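Long-range contacts in beta-1,3-glucosyltransferase (PDB 5JVV), which is probably a carbohydrate-active enzyme of the glycoside hydrolase family 16 type, built as a beta-jelly-roll sandwich of two curved sheets: residues 104-109 against 239-244; 116-121 against 132-137; 94-99 against 174-179; 122-127 against 258-263; 19-24 against 31-36. All coordinates share one frame; numbering follows the deposited sequence.

Interaction 1 of 5, residues 104-109 against 239-244; sequences FWTVGD and QKLVFD
V242 N donates to W105 O over 2.8 Å, the shortest polar bond joining residues 104-109 to 239-244, with 146° at the hydrogen. W105 N answers to V242 O, and V107 and K240 exchange a second such couple of backbone bonds. Above V242 lies the indole of W105: its CG sits between the backbone N and the carbonyl carbon (chi1 62°), which lays the five-membered ring over V242 CB, 3.8 Å from the ring centroid, a CH-pi contact. The same ring sends NE1 to D244 OD1 at 2.9 Å, meeting the carboxylate on its anti side and out of its plane. These strands, 100-107 and 240-247, are antiparallel neighbours in one sheet of a jelly-roll sandwich. F104, T106, L241 and F243 share its other face, where F104, L241 and F243 also touch strand 289-297 of the second sheet. F104 and F243 form an offset stack there, centroids 4.3 Å apart and planes only 4° from parallel. At the far end T106 OG1 gives its hydrogen to a lone pair of Q239 OE1, 2.9 Å away, in the carbonyl plane. Q239 NE2 in turn donates to K237 O and, over 2.9 Å, to a water that G108 N reaches weakly.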
# COMPACT_ATOMS: atom_id res chain seq x y z
N PHE A 104 0.54 0.72 -0.26
CA PHE A 104 1.85 1.05 0.30
C PHE A 104 2.80 0.09 -0.41
O PHE A 104 2.68 -1.13 -0.28
CB PHE A 104 1.86 0.82 1.82
CG PHE A 104 3.23 0.95 2.46
CD1 PHE A 104 4.15 1.91 2.01
CD2 PHE A 104 3.58 0.15 3.54
CE1 PHE A 104 5.40 2.04 2.62
CE2 PHE A 104 4.84 0.26 4.15
CZ PHE A 104 5.74 1.22 3.69
N TRP A 105 3.72 0.63 -1.19
CA TRP A 105 4.50 -0.21 -2.09
C TRP A 105 5.83 0.43 -2.44
O TRP A 105 6.13 1.54 -1.98
CB TRP A 105 3.67 -0.54 -3.34
CG TRP A 105 3.26 0.64 -4.18
CD1 TRP A 105 2.42 1.66 -3.82
CD2 TRP A 105 3.64 0.89 -5.53
NE1 TRP A 105 2.26 2.53 -4.89
CE2 TRP A 105 3.01 2.08 -5.94
CE3 TRP A 105 4.46 0.21 -6.45
CZ2 TRP A 105 3.18 2.61 -7.23
CZ3 TRP A 105 4.63 0.74 -7.72
CH2 TRP A 105 3.99 1.93 -8.10
N THR A 106 6.65 -0.27 -3.21
CA THR A 106 7.97 0.24 -3.59
C THR A 106 8.16 0.13 -5.09
O THR A 106 7.67 -0.81 -5.72
CB THR A 106 9.13 -0.49 -2.86
OG1 THR A 106 9.45 -1.72 -3.53
CG2 THR A 106 8.79 -0.77 -1.38
N VAL A 107 8.87 1.09 -5.66
CA VAL A 107 9.06 1.10 -7.10
C VAL A 107 10.42 1.69 -7.48
O VAL A 107 10.95 2.55 -6.77
CB VAL A 107 7.92 1.87 -7.80
CG1 VAL A 107 8.06 3.36 -7.56
CG2 VAL A 107 7.87 1.55 -9.29
N GLY A 108 10.99 1.21 -8.58
CA GLY A 108 12.22 1.77 -9.11
C GLY A 108 11.94 2.98 -9.98
O GLY A 108 10.89 3.61 -9.86
N ASP A 109 12.87 3.30 -10.88
CA ASP A 109 12.74 4.51 -11.69
C ASP A 109 11.79 4.34 -12.87
O ASP A 109 11.35 5.32 -13.47
CB ASP A 109 14.11 4.99 -12.17
CG ASP A 109 15.00 5.44 -11.03
OD1 ASP A 109 16.15 4.97 -10.96
OD2 ASP A 109 14.54 6.25 -10.20
N GLN A 239 14.83 1.29 -4.06
CA GLN A 239 13.41 1.53 -4.32
C GLN A 239 12.94 2.80 -3.65
O GLN A 239 13.40 3.13 -2.56
CB GLN A 239 12.56 0.38 -3.75
CG GLN A 239 12.86 -0.99 -4.33
CD GLN A 239 12.28 -1.16 -5.71
OE1 GLN A 239 11.06 -1.29 -5.87
NE2 GLN A 239 13.14 -1.16 -6.73
N LYS A 240 12.00 3.49 -4.27
CA LYS A 240 11.26 4.55 -3.59
C LYS A 240 10.08 3.92 -2.88
O LYS A 240 9.44 3.01 -3.42
CB LYS A 240 10.73 5.56 -4.60
CG LYS A 240 11.82 6.38 -5.28
CD LYS A 240 11.21 7.33 -6.30
CE LYS A 240 10.51 6.57 -7.41
NZ LYS A 240 10.32 7.41 -8.64
N LEU A 241 9.78 4.41 -1.67
CA LEU A 241 8.56 4.01 -0.96
C LEU A 241 7.40 4.89 -1.41
O LEU A 241 7.56 6.11 -1.58
CB LEU A 241 8.77 4.16 0.55
CG LEU A 241 9.87 3.30 1.16
CD1 LEU A 241 10.09 3.61 2.64
CD2 LEU A 241 9.53 1.84 0.97
N VAL A 242 6.23 4.29 -1.59
CA VAL A 242 5.08 5.00 -2.12
C VAL A 242 3.83 4.72 -1.29
O VAL A 242 3.54 3.57 -0.96
CB VAL A 242 4.77 4.59 -3.58
CG1 VAL A 242 3.63 5.44 -4.16
CG2 VAL A 242 6.02 4.72 -4.46
N PHE A 243 3.11 5.78 -0.94
CA PHE A 243 1.77 5.65 -0.39
C PHE A 243 0.84 6.33 -1.37
O PHE A 243 1.08 7.47 -1.76
CB PHE A 243 1.62 6.37 0.97
CG PHE A 243 2.30 5.69 2.13
CD1 PHE A 243 1.63 4.75 2.90
CD2 PHE A 243 3.61 6.02 2.47
CE1 PHE A 243 2.25 4.14 3.98
CE2 PHE A 243 4.24 5.41 3.55
CZ PHE A 243 3.56 4.47 4.30
N ASP A 244 -0.23 5.65 -1.76
CA ASP A 244 -1.22 6.32 -2.59
C ASP A 244 -2.60 5.75 -2.35
O ASP A 244 -2.75 4.70 -1.71
CB ASP A 244 -0.82 6.25 -4.09
CG ASP A 244 -1.04 4.88 -4.69
OD1 ASP A 244 -0.06 4.29 -5.22
OD2 ASP A 244 -2.18 4.38 -4.67
O HOH W 1 11.28 -1.93 -8.82
O HOH W 2 9.00 6.26 -10.91

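Interaction 2 of 5, residues 116-121 against 132-137; sequences EIDIIE and VLHTKG
E116 has CG between its backbone N and carbonyl carbon (chi1 69°), whereas H134 carries CG anti to the carbonyl carbon (chi1 -60°); together these torsions lay the two side chains alongside each other on one face of the sheet. E116 CG then meets H134 CD2 at 3.6 Å, at the edge of the imidazole and near its plane. Farther out, E116 OE2 accepts from W111 NE1, which fixes the carboxylate from outside the pair. D118 lies on the same face and runs beside V132, its OD2 3.4 Å from V132 CB. A water bridges the remaining gap: it donates to D118 OD2 at 2.6 Å and lies 2.9 Å from H134 NE2, in the plane of the ring at its edge. Beneath these groups the backbones are antiparallel, and E116/H134 and D118/V132 are both hydrogen-bonded pairs. D118 N reaches V132 O over only 2.7 Å, while H134 N to E116 O is almost straight, at 171°. On the opposite face I117 CG2 packs against L133 CD1 at 3.8 Å, and both side chains touch I195 of the other sheet. Beyond D118 the strand is interrupted by a classic beta bulge, in which I119 and I120 both face F104 of the adjoining strand; E121 follows and bonds to W101 through OE2. The sequence E-I-D-I-I-E with its internal bulge matches the E-x-D-x-x-E signature of glycoside hydrolase family 16, consistent with membership of that family, in which the motif lies in the active-site cleft.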
# COMPACT_ATOMS: atom_id res chain seq x y z
N GLU A 116 8.05 -4.64 -8.76
CA GLU A 116 7.67 -3.83 -7.60
C GLU A 116 7.40 -4.72 -6.39
O GLU A 116 7.18 -5.93 -6.53
CB GLU A 116 6.41 -3.01 -7.92
CG GLU A 116 5.15 -3.84 -8.06
CD GLU A 116 4.01 -3.07 -8.68
OE1 GLU A 116 3.08 -2.63 -7.95
OE2 GLU A 116 4.02 -2.88 -9.91
N ILE A 117 7.42 -4.10 -5.21
CA ILE A 117 7.04 -4.78 -3.98
C ILE A 117 5.79 -4.12 -3.43
O ILE A 117 5.81 -2.94 -3.10
CB ILE A 117 8.15 -4.67 -2.91
CG1 ILE A 117 9.47 -5.26 -3.43
CG2 ILE A 117 7.73 -5.34 -1.61
CD1 ILE A 117 10.67 -4.75 -2.66
N ASP A 118 4.69 -4.86 -3.35
CA ASP A 118 3.44 -4.29 -2.84
C ASP A 118 3.22 -4.79 -1.43
O ASP A 118 2.94 -5.97 -1.23
CB ASP A 118 2.24 -4.68 -3.72
CG ASP A 118 2.43 -4.27 -5.17
OD1 ASP A 118 3.03 -3.21 -5.42
OD2 ASP A 118 2.00 -5.03 -6.06
N ILE A 119 3.39 -3.89 -0.45
CA ILE A 119 3.35 -4.27 0.96
C ILE A 119 1.92 -4.31 1.50
O ILE A 119 1.52 -5.29 2.15
CB ILE A 119 4.21 -3.32 1.80
CG1 ILE A 119 5.67 -3.36 1.31
CG2 ILE A 119 4.15 -3.71 3.29
CD1 ILE A 119 6.53 -2.27 1.94
N ILE A 120 1.18 -3.24 1.25
CA ILE A 120 -0.25 -3.18 1.51
C ILE A 120 -0.92 -2.86 0.19
O ILE A 120 -0.57 -1.87 -0.48
CB ILE A 120 -0.62 -2.07 2.51
CG1 ILE A 120 0.14 -2.24 3.82
CG2 ILE A 120 -2.13 -2.09 2.77
CD1 ILE A 120 -0.03 -1.05 4.77
N GLU A 121 -1.86 -3.70 -0.23
CA GLU A 121 -2.61 -3.40 -1.45
C GLU A 121 -3.94 -4.12 -1.46
O GLU A 121 -4.06 -5.24 -0.97
CB GLU A 121 -1.81 -3.72 -2.73
CG GLU A 121 -2.42 -3.08 -3.99
CD GLU A 121 -1.40 -2.77 -5.07
OE1 GLU A 121 -0.22 -2.54 -4.73
OE2 GLU A 121 -1.79 -2.74 -6.26
N VAL A 132 2.05 -8.51 -2.73
CA VAL A 132 2.38 -8.96 -4.09
C VAL A 132 3.81 -8.55 -4.44
O VAL A 132 4.21 -7.41 -4.17
CB VAL A 132 1.45 -8.31 -5.15
CG1 VAL A 132 1.67 -8.96 -6.52
CG2 VAL A 132 -0.01 -8.42 -4.75
N LEU A 133 4.57 -9.46 -5.05
CA LEU A 133 5.80 -9.05 -5.72
C LEU A 133 5.66 -9.30 -7.21
O LEU A 133 5.00 -10.25 -7.63
CB LEU A 133 7.01 -9.83 -5.19
CG LEU A 133 7.85 -9.17 -4.09
CD1 LEU A 133 7.02 -8.85 -2.85
CD2 LEU A 133 9.04 -10.05 -3.72
N HIS A 134 6.27 -8.43 -8.00
CA HIS A 134 6.45 -8.66 -9.43
C HIS A 134 7.94 -8.53 -9.68
O HIS A 134 8.54 -7.54 -9.26
CB HIS A 134 5.71 -7.61 -10.26
CG HIS A 134 4.23 -7.58 -10.04
ND1 HIS A 134 3.36 -8.40 -10.71
CD2 HIS A 134 3.47 -6.80 -9.23
CE1 HIS A 134 2.12 -8.14 -10.32
NE2 HIS A 134 2.16 -7.18 -9.42
N THR A 135 8.53 -9.52 -10.33
CA THR A 135 9.97 -9.52 -10.57
C THR A 135 10.28 -9.61 -12.05
O THR A 135 9.47 -10.14 -12.82
CB THR A 135 10.68 -10.70 -9.85
OG1 THR A 135 10.13 -11.95 -10.31
CG2 THR A 135 10.50 -10.61 -8.34
N LYS A 136 11.46 -9.14 -12.46
CA LYS A 136 11.90 -9.35 -13.85
C LYS A 136 12.30 -10.80 -14.09
O LYS A 136 11.96 -11.39 -15.12
CB LYS A 136 13.06 -8.41 -14.22
CG LYS A 136 12.72 -6.93 -14.27
CD LYS A 136 13.98 -6.05 -14.26
CE LYS A 136 14.56 -5.86 -15.65
NZ LYS A 136 15.80 -5.02 -15.67
N GLY A 137 13.03 -11.38 -13.14
CA GLY A 137 13.54 -12.73 -13.29
C GLY A 137 12.56 -13.82 -12.91
O GLY A 137 11.55 -13.56 -12.26
O HOH W 3 0.28 -5.67 -7.90

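Interaction 3 of 5, residues 94-99 against 174-179; sequences PGSICG and YGSSFN
S96 and S176 grip each other reciprocally. S96 N donates to S176 OG at 2.9 Å, and S176 N donates to S96 OG at 3.1 Å in a nearly linear bond of 174°. Each hydroxyl lies anti to its own carbonyl carbon, beside its own N (chi1 -60° for S96, -56° for S176), which leaves it facing the partner's amide. S96 OG is gripped further, since it also bonds to Q126 O and receives a hydrogen from a water. Close by, the backbones come together at two glycines, G95 CA lying 4.1 Å from G175 CA. P94 O is buried with no polar partner in the model; G175 CA approaches it to 3.5 Å in a CA-H...O contact. N179 ND2 rests 3.9 Å from G95 CA, while its OD1 takes the amide of M93 and so holds the start of the loop. A water accepts from Y174 OH at 2.8 Å and donates to G95 O at 2.9 Å. Y174 O is itself taken by S177 OG and F178 N. The loop between strands 84-90 and 100-107 is thus docked on the N-terminal turn of helix 175-180, just ahead of strand 184-190.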
# COMPACT_ATOMS: atom_id res chain seq x y z
N PRO A 94 -6.97 3.42 3.94
CA PRO A 94 -8.29 3.58 3.32
C PRO A 94 -9.14 2.33 3.53
O PRO A 94 -8.64 1.19 3.49
CB PRO A 94 -7.94 3.81 1.85
CG PRO A 94 -6.65 4.57 1.93
CD PRO A 94 -5.89 3.90 3.05
N GLY A 95 -10.42 2.56 3.81
CA GLY A 95 -11.31 1.49 4.23
C GLY A 95 -11.76 0.57 3.12
O GLY A 95 -11.36 0.71 1.95
N SER A 96 -12.58 -0.39 3.51
CA SER A 96 -13.16 -1.34 2.57
C SER A 96 -14.34 -0.64 1.92
O SER A 96 -15.46 -0.68 2.42
CB SER A 96 -13.60 -2.59 3.33
OG SER A 96 -12.47 -3.17 3.97
N ILE A 97 -14.06 0.03 0.80
CA ILE A 97 -14.97 1.00 0.20
C ILE A 97 -15.01 0.78 -1.30
O ILE A 97 -13.97 0.67 -1.93
CB ILE A 97 -14.47 2.44 0.48
CG1 ILE A 97 -14.41 2.73 1.98
CG2 ILE A 97 -15.33 3.47 -0.25
CD1 ILE A 97 -13.53 3.93 2.33
N CYS A 98 -16.21 0.72 -1.89
CA CYS A 98 -16.35 0.50 -3.32
C CYS A 98 -15.59 1.56 -4.11
O CYS A 98 -15.73 2.76 -3.85
CB CYS A 98 -17.82 0.50 -3.72
SG CYS A 98 -18.72 -0.93 -3.09
N GLY A 99 -14.76 1.10 -5.05
CA GLY A 99 -13.98 1.99 -5.89
C GLY A 99 -12.56 2.23 -5.42
O GLY A 99 -11.70 2.56 -6.24
N TYR A 174 -6.23 -5.50 6.75
CA TYR A 174 -6.52 -4.54 5.69
C TYR A 174 -7.83 -3.79 5.92
O TYR A 174 -8.77 -4.31 6.51
CB TYR A 174 -6.56 -5.27 4.33
CG TYR A 174 -6.89 -4.41 3.13
CD1 TYR A 174 -5.88 -3.90 2.32
CD2 TYR A 174 -8.21 -4.11 2.79
CE1 TYR A 174 -6.17 -3.11 1.21
CE2 TYR A 174 -8.51 -3.30 1.69
CZ TYR A 174 -7.48 -2.81 0.91
OH TYR A 174 -7.75 -2.03 -0.18
N GLY A 175 -7.88 -2.55 5.43
CA GLY A 175 -9.13 -1.84 5.26
C GLY A 175 -9.92 -1.64 6.54
O GLY A 175 -9.36 -1.31 7.57
N SER A 176 -11.24 -1.84 6.46
CA SER A 176 -12.11 -1.53 7.58
C SER A 176 -11.76 -2.32 8.84
O SER A 176 -11.80 -1.76 9.94
CB SER A 176 -13.58 -1.71 7.17
OG SER A 176 -13.87 -0.93 6.02
N SER A 177 -11.39 -3.59 8.68
CA SER A 177 -11.04 -4.42 9.84
C SER A 177 -9.74 -3.97 10.51
O SER A 177 -9.59 -4.06 11.73
CB SER A 177 -10.95 -5.90 9.44
OG SER A 177 -9.89 -6.14 8.52
N PHE A 178 -8.80 -3.49 9.70
CA PHE A 178 -7.53 -2.95 10.17
C PHE A 178 -7.80 -1.67 10.95
O PHE A 178 -7.27 -1.47 12.04
CB PHE A 178 -6.66 -2.71 8.93
CG PHE A 178 -5.38 -1.94 9.16
CD1 PHE A 178 -4.17 -2.61 9.34
CD2 PHE A 178 -5.37 -0.54 9.09
CE1 PHE A 178 -2.98 -1.90 9.49
CE2 PHE A 178 -4.19 0.17 9.24
CZ PHE A 178 -2.99 -0.51 9.45
N ASN A 179 -8.65 -0.81 10.40
CA ASN A 179 -8.93 0.48 11.00
C ASN A 179 -9.61 0.38 12.36
O ASN A 179 -9.29 1.14 13.28
CB ASN A 179 -9.78 1.34 10.07
CG ASN A 179 -9.04 1.74 8.81
OD1 ASN A 179 -7.80 1.75 8.79
ND2 ASN A 179 -9.78 2.06 7.76
O HOH W 4 -10.21 -0.79 -0.23
O HOH W 5 -12.17 -5.10 6.31

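Interaction 4 of 5, residues 122-127 against 258-263; sequences GVNTQS and QSDSCP
T125 reaches D260 through a short, branched side chain. Its CB stands 3.6 Å from D260 O. At the tip, OG1 lies between the backbone N and the carbonyl carbon (chi1 57°), and from there it donates to D260 O over 2.7 Å, in the carbonyl plane and on a lone pair (C=O...donor angle 116°). The methyl CG2 lies 3.4 Å from D260 O and 4.0 Å from C262 SG, so one residue meets both the carbonyl and the disulfide that C262 makes with C98. D260 is held in place by its own loop: OD1 accepts from C262 N at 2.9 Å, from 55° above the carboxylate plane, which makes an Asx turn. Its other oxygen, OD2, accepts from G257 N and from a water at 2.7 Å. That water accepts from N124 ND2 over 2.9 Å and so spans the gap between amide and carboxylate, whose planes stand at right angles. N124 is fixed from further out, OD1 by G99 N and ND2 by A252 O. It occupies the second place of a type II' turn from V123 to Q126, closed by Q126 N to V123 O. The turn belongs to the loop between strands 116-121 and 130-134; V123 and N124 pack on helix 249-255, and residues 258-263 lie in the loop linking that helix to helix 269-279.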
# COMPACT_ATOMS: atom_id res chain seq x y z
N GLY A 122 -4.96 -3.47 -2.00
CA GLY A 122 -6.27 -4.09 -2.10
C GLY A 122 -7.19 -3.19 -2.90
O GLY A 122 -6.81 -2.07 -3.24
N VAL A 123 -8.39 -3.69 -3.19
CA VAL A 123 -9.36 -2.92 -3.95
C VAL A 123 -10.75 -3.09 -3.37
O VAL A 123 -11.06 -4.13 -2.77
CB VAL A 123 -9.39 -3.36 -5.44
CG1 VAL A 123 -8.06 -3.06 -6.11
CG2 VAL A 123 -9.73 -4.86 -5.56
N ASN A 124 -11.56 -2.06 -3.56
CA ASN A 124 -12.98 -2.12 -3.23
C ASN A 124 -13.19 -2.56 -1.79
O ASN A 124 -12.51 -2.06 -0.90
CB ASN A 124 -13.68 -2.99 -4.26
CG ASN A 124 -13.48 -2.45 -5.66
OD1 ASN A 124 -13.59 -1.22 -5.88
ND2 ASN A 124 -13.16 -3.32 -6.61
N THR A 125 -14.10 -3.50 -1.54
CA THR A 125 -14.45 -3.86 -0.17
C THR A 125 -13.63 -5.02 0.40
O THR A 125 -14.06 -5.69 1.35
CB THR A 125 -15.94 -4.20 -0.07
OG1 THR A 125 -16.23 -5.26 -0.99
CG2 THR A 125 -16.79 -2.98 -0.42
N GLN A 126 -12.44 -5.24 -0.16
CA GLN A 126 -11.51 -6.24 0.33
C GLN A 126 -11.30 -6.11 1.84
O GLN A 126 -11.29 -5.00 2.36
CB GLN A 126 -10.18 -6.04 -0.40
CG GLN A 126 -9.16 -7.12 -0.18
CD GLN A 126 -8.02 -6.97 -1.15
OE1 GLN A 126 -8.22 -6.65 -2.34
NE2 GLN A 126 -6.81 -7.20 -0.68
N SER A 127 -11.12 -7.23 2.53
CA SER A 127 -10.99 -7.21 3.98
C SER A 127 -9.66 -7.76 4.50
O SER A 127 -9.32 -7.54 5.67
CB SER A 127 -12.14 -7.98 4.63
OG SER A 127 -12.19 -9.30 4.15
N GLN A 258 -17.84 -7.82 -8.34
CA GLN A 258 -17.78 -9.27 -8.15
C GLN A 258 -17.56 -9.62 -6.69
O GLN A 258 -16.49 -9.35 -6.14
CB GLN A 258 -16.64 -9.89 -8.97
CG GLN A 258 -16.76 -9.74 -10.46
CD GLN A 258 -15.49 -10.20 -11.15
OE1 GLN A 258 -14.95 -11.27 -10.84
NE2 GLN A 258 -15.00 -9.39 -12.06
N SER A 259 -18.58 -10.21 -6.05
CA SER A 259 -18.49 -10.64 -4.66
C SER A 259 -18.03 -9.55 -3.70
O SER A 259 -17.35 -9.84 -2.71
CB SER A 259 -17.54 -11.83 -4.54
OG SER A 259 -18.03 -12.89 -5.32
N ASP A 260 -18.39 -8.31 -3.99
CA ASP A 260 -17.91 -7.22 -3.16
C ASP A 260 -19.03 -6.31 -2.67
O ASP A 260 -18.76 -5.35 -1.95
CB ASP A 260 -16.83 -6.41 -3.89
CG ASP A 260 -17.32 -5.79 -5.18
OD1 ASP A 260 -18.52 -5.90 -5.50
OD2 ASP A 260 -16.47 -5.17 -5.87
N SER A 261 -20.26 -6.63 -3.06
CA SER A 261 -21.45 -5.85 -2.68
C SER A 261 -21.49 -4.46 -3.33
O SER A 261 -22.26 -3.59 -2.91
CB SER A 261 -21.61 -5.74 -1.16
OG SER A 261 -21.81 -7.01 -0.56
N CYS A 262 -20.66 -4.26 -4.35
CA CYS A 262 -20.62 -2.97 -5.03
C CYS A 262 -21.61 -2.96 -6.19
O CYS A 262 -21.65 -3.90 -6.98
CB CYS A 262 -19.20 -2.66 -5.51
SG CYS A 262 -18.01 -2.50 -4.16
N PRO A 263 -22.43 -1.90 -6.29
CA PRO A 263 -23.55 -1.90 -7.25
C PRO A 263 -23.13 -1.67 -8.70
O PRO A 263 -22.34 -0.76 -9.01
CB PRO A 263 -24.41 -0.74 -6.75
CG PRO A 263 -23.45 0.20 -6.15
CD PRO A 263 -22.41 -0.68 -5.47
O HOH W 6 -13.90 -6.04 -5.76

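Interaction 5 of 5, residues 19-24 against 31-36; sequences SFFADR and VHYVSR
F20, Y33 and R36 bury the largest areas in this contact. R36 lies over one face of the F20 ring: CB is 3.5 Å from the centroid and only 2° off the normal, a CH-pi contact over the very centre. R36 CG is anti to the backbone N (chi1 176°) and the chain runs extended to NE, so the aliphatic part follows the ring outward and CD meets F20 CE2 at 3.7 Å. The charged end passes beyond F20 to salt bridges with E40 and D16. At the edge of the same ring, near its plane, V34 O lies 3.9 Å from F20 CD1. Both segments attach to strand 70-77 in the mixed sheet, strand 18-20 antiparallel and strand 31-33 parallel to it, and the contact joins the ends of these two strands and the residues that follow them. S35 then occupies the N-cap of helix 36-41. Y33 works at the other end of the contact. Its CB sits 3.3 Å from F21 O, and D23 O lies at the edge of its ring. Y33 CD2 comes 3.7 Å from F21 CD2, the two ring planes being 83° apart; F21 also makes a cation-pi contact with R74. Alongside, a water accepts from Y33 N at 3.0 Å and donates to D23 O at 2.7 Å, tying the two backbones together.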
# COMPACT_ATOMS: atom_id res chain seq x y z
N SER A 19 8.06 13.29 -2.40
CA SER A 19 7.57 14.16 -3.46
C SER A 19 6.13 13.77 -3.72
O SER A 19 5.74 12.62 -3.49
CB SER A 19 8.41 13.99 -4.73
OG SER A 19 8.36 12.66 -5.21
N PHE A 20 5.34 14.73 -4.20
CA PHE A 20 3.95 14.47 -4.51
C PHE A 20 3.78 14.25 -6.01
O PHE A 20 3.99 15.16 -6.81
CB PHE A 20 3.06 15.62 -4.04
CG PHE A 20 2.77 15.60 -2.55
CD1 PHE A 20 1.46 15.63 -2.09
CD2 PHE A 20 3.81 15.54 -1.62
CE1 PHE A 20 1.19 15.62 -0.72
CE2 PHE A 20 3.54 15.53 -0.26
CZ PHE A 20 2.23 15.56 0.19
N PHE A 21 3.41 13.03 -6.39
CA PHE A 21 3.17 12.70 -7.79
C PHE A 21 1.86 13.34 -8.20
O PHE A 21 0.83 13.11 -7.56
CB PHE A 21 3.09 11.18 -7.96
CG PHE A 21 2.81 10.72 -9.37
CD1 PHE A 21 3.85 10.48 -10.26
CD2 PHE A 21 1.50 10.52 -9.81
CE1 PHE A 21 3.59 10.05 -11.56
CE2 PHE A 21 1.24 10.09 -11.10
CZ PHE A 21 2.28 9.86 -11.98
N ALA A 22 1.87 14.11 -9.28
CA ALA A 22 0.69 14.90 -9.63
C ALA A 22 0.31 14.78 -11.10
O ALA A 22 -0.40 15.64 -11.64
CB ALA A 22 0.89 16.35 -9.24
N ASP A 23 0.76 13.71 -11.74
CA ASP A 23 0.41 13.45 -13.13
C ASP A 23 -0.74 12.46 -13.23
O ASP A 23 -1.28 12.01 -12.21
CB ASP A 23 1.63 12.91 -13.88
CG ASP A 23 2.71 13.96 -14.06
OD1 ASP A 23 2.36 15.14 -14.28
OD2 ASP A 23 3.90 13.60 -13.96
N ARG A 24 -1.13 12.12 -14.46
CA ARG A 24 -2.19 11.15 -14.68
C ARG A 24 -1.78 9.82 -14.06
O ARG A 24 -0.61 9.44 -14.11
CB ARG A 24 -2.48 10.95 -16.17
CG ARG A 24 -3.10 12.16 -16.86
CD ARG A 24 -3.53 11.80 -18.28
NE ARG A 24 -3.46 12.96 -19.16
CZ ARG A 24 -2.38 13.28 -19.87
NH1 ARG A 24 -1.28 12.54 -19.80
NH2 ARG A 24 -2.39 14.36 -20.66
N VAL A 31 -8.83 9.13 -10.65
CA VAL A 31 -8.21 9.86 -9.55
C VAL A 31 -7.58 11.12 -10.13
O VAL A 31 -7.13 11.14 -11.28
CB VAL A 31 -7.11 8.98 -8.87
CG1 VAL A 31 -5.96 8.73 -9.83
CG2 VAL A 31 -6.61 9.62 -7.60
N HIS A 32 -7.54 12.17 -9.31
CA HIS A 32 -6.87 13.41 -9.67
C HIS A 32 -5.80 13.64 -8.62
O HIS A 32 -6.06 14.17 -7.54
CB HIS A 32 -7.87 14.55 -9.69
CG HIS A 32 -7.35 15.83 -10.28
ND1 HIS A 32 -6.02 16.04 -10.57
CD2 HIS A 32 -8.00 16.96 -10.65
CE1 HIS A 32 -5.87 17.25 -11.08
NE2 HIS A 32 -7.05 17.83 -11.14
N TYR A 33 -4.58 13.21 -8.93
CA TYR A 33 -3.47 13.37 -8.01
C TYR A 33 -3.04 14.83 -8.00
O TYR A 33 -2.82 15.43 -9.06
CB TYR A 33 -2.32 12.48 -8.44
CG TYR A 33 -2.45 11.03 -8.04
CD1 TYR A 33 -2.95 10.66 -6.79
CD2 TYR A 33 -2.06 10.02 -8.91
CE1 TYR A 33 -3.03 9.31 -6.43
CE2 TYR A 33 -2.15 8.68 -8.56
CZ TYR A 33 -2.64 8.34 -7.31
OH TYR A 33 -2.70 7.01 -6.96
N VAL A 34 -2.92 15.41 -6.81
CA VAL A 34 -2.62 16.84 -6.68
C VAL A 34 -1.33 17.13 -5.90
O VAL A 34 -0.83 16.27 -5.16
CB VAL A 34 -3.78 17.63 -6.06
CG1 VAL A 34 -5.02 17.51 -6.94
CG2 VAL A 34 -4.07 17.13 -4.65
N SER A 35 -0.80 18.34 -6.07
CA SER A 35 0.43 18.75 -5.41
C SER A 35 0.19 18.91 -3.92
O SER A 35 -0.96 18.97 -3.47
CB SER A 35 0.94 20.06 -5.98
OG SER A 35 0.04 21.12 -5.67
N ARG A 36 1.28 18.97 -3.16
CA ARG A 36 1.16 19.13 -1.71
C ARG A 36 0.42 20.40 -1.28
O ARG A 36 -0.45 20.34 -0.41
CB ARG A 36 2.53 19.05 -1.04
CG ARG A 36 2.49 19.30 0.47
CD ARG A 36 3.83 18.97 1.10
NE ARG A 36 3.89 19.40 2.49
CZ ARG A 36 4.98 19.34 3.25
NH1 ARG A 36 4.95 19.76 4.51
NH2 ARG A 36 6.11 18.88 2.73
O HOH W 7 0.08 13.64 -4.99
O HOH W 8 -3.90 12.46 -11.74

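Overall arrangement
Interaction 5 closes first along the chain; interactions 3, 1, 2 and 4 then open in turn, with interaction 2 nested within the loops closed by 1 and 3. Interactions 1, 2 and 5 belong to the mixed sheet: the centres of 1 and 2 lie about 10 Å apart on the neighbouring strands 100-107 and 116-121, and those of 1 and 5 about 14 Å apart. Interactions 3 and 4, also about 10 Å between centres, bring three loops and the start of helix 175-180 together on one side of the chain's centre and are joined by the C98-C262 disulfide. E121, at the end of strand 116-121, packs against Q126 and Y174, so the mixed sheet borders the cross-linked region directly.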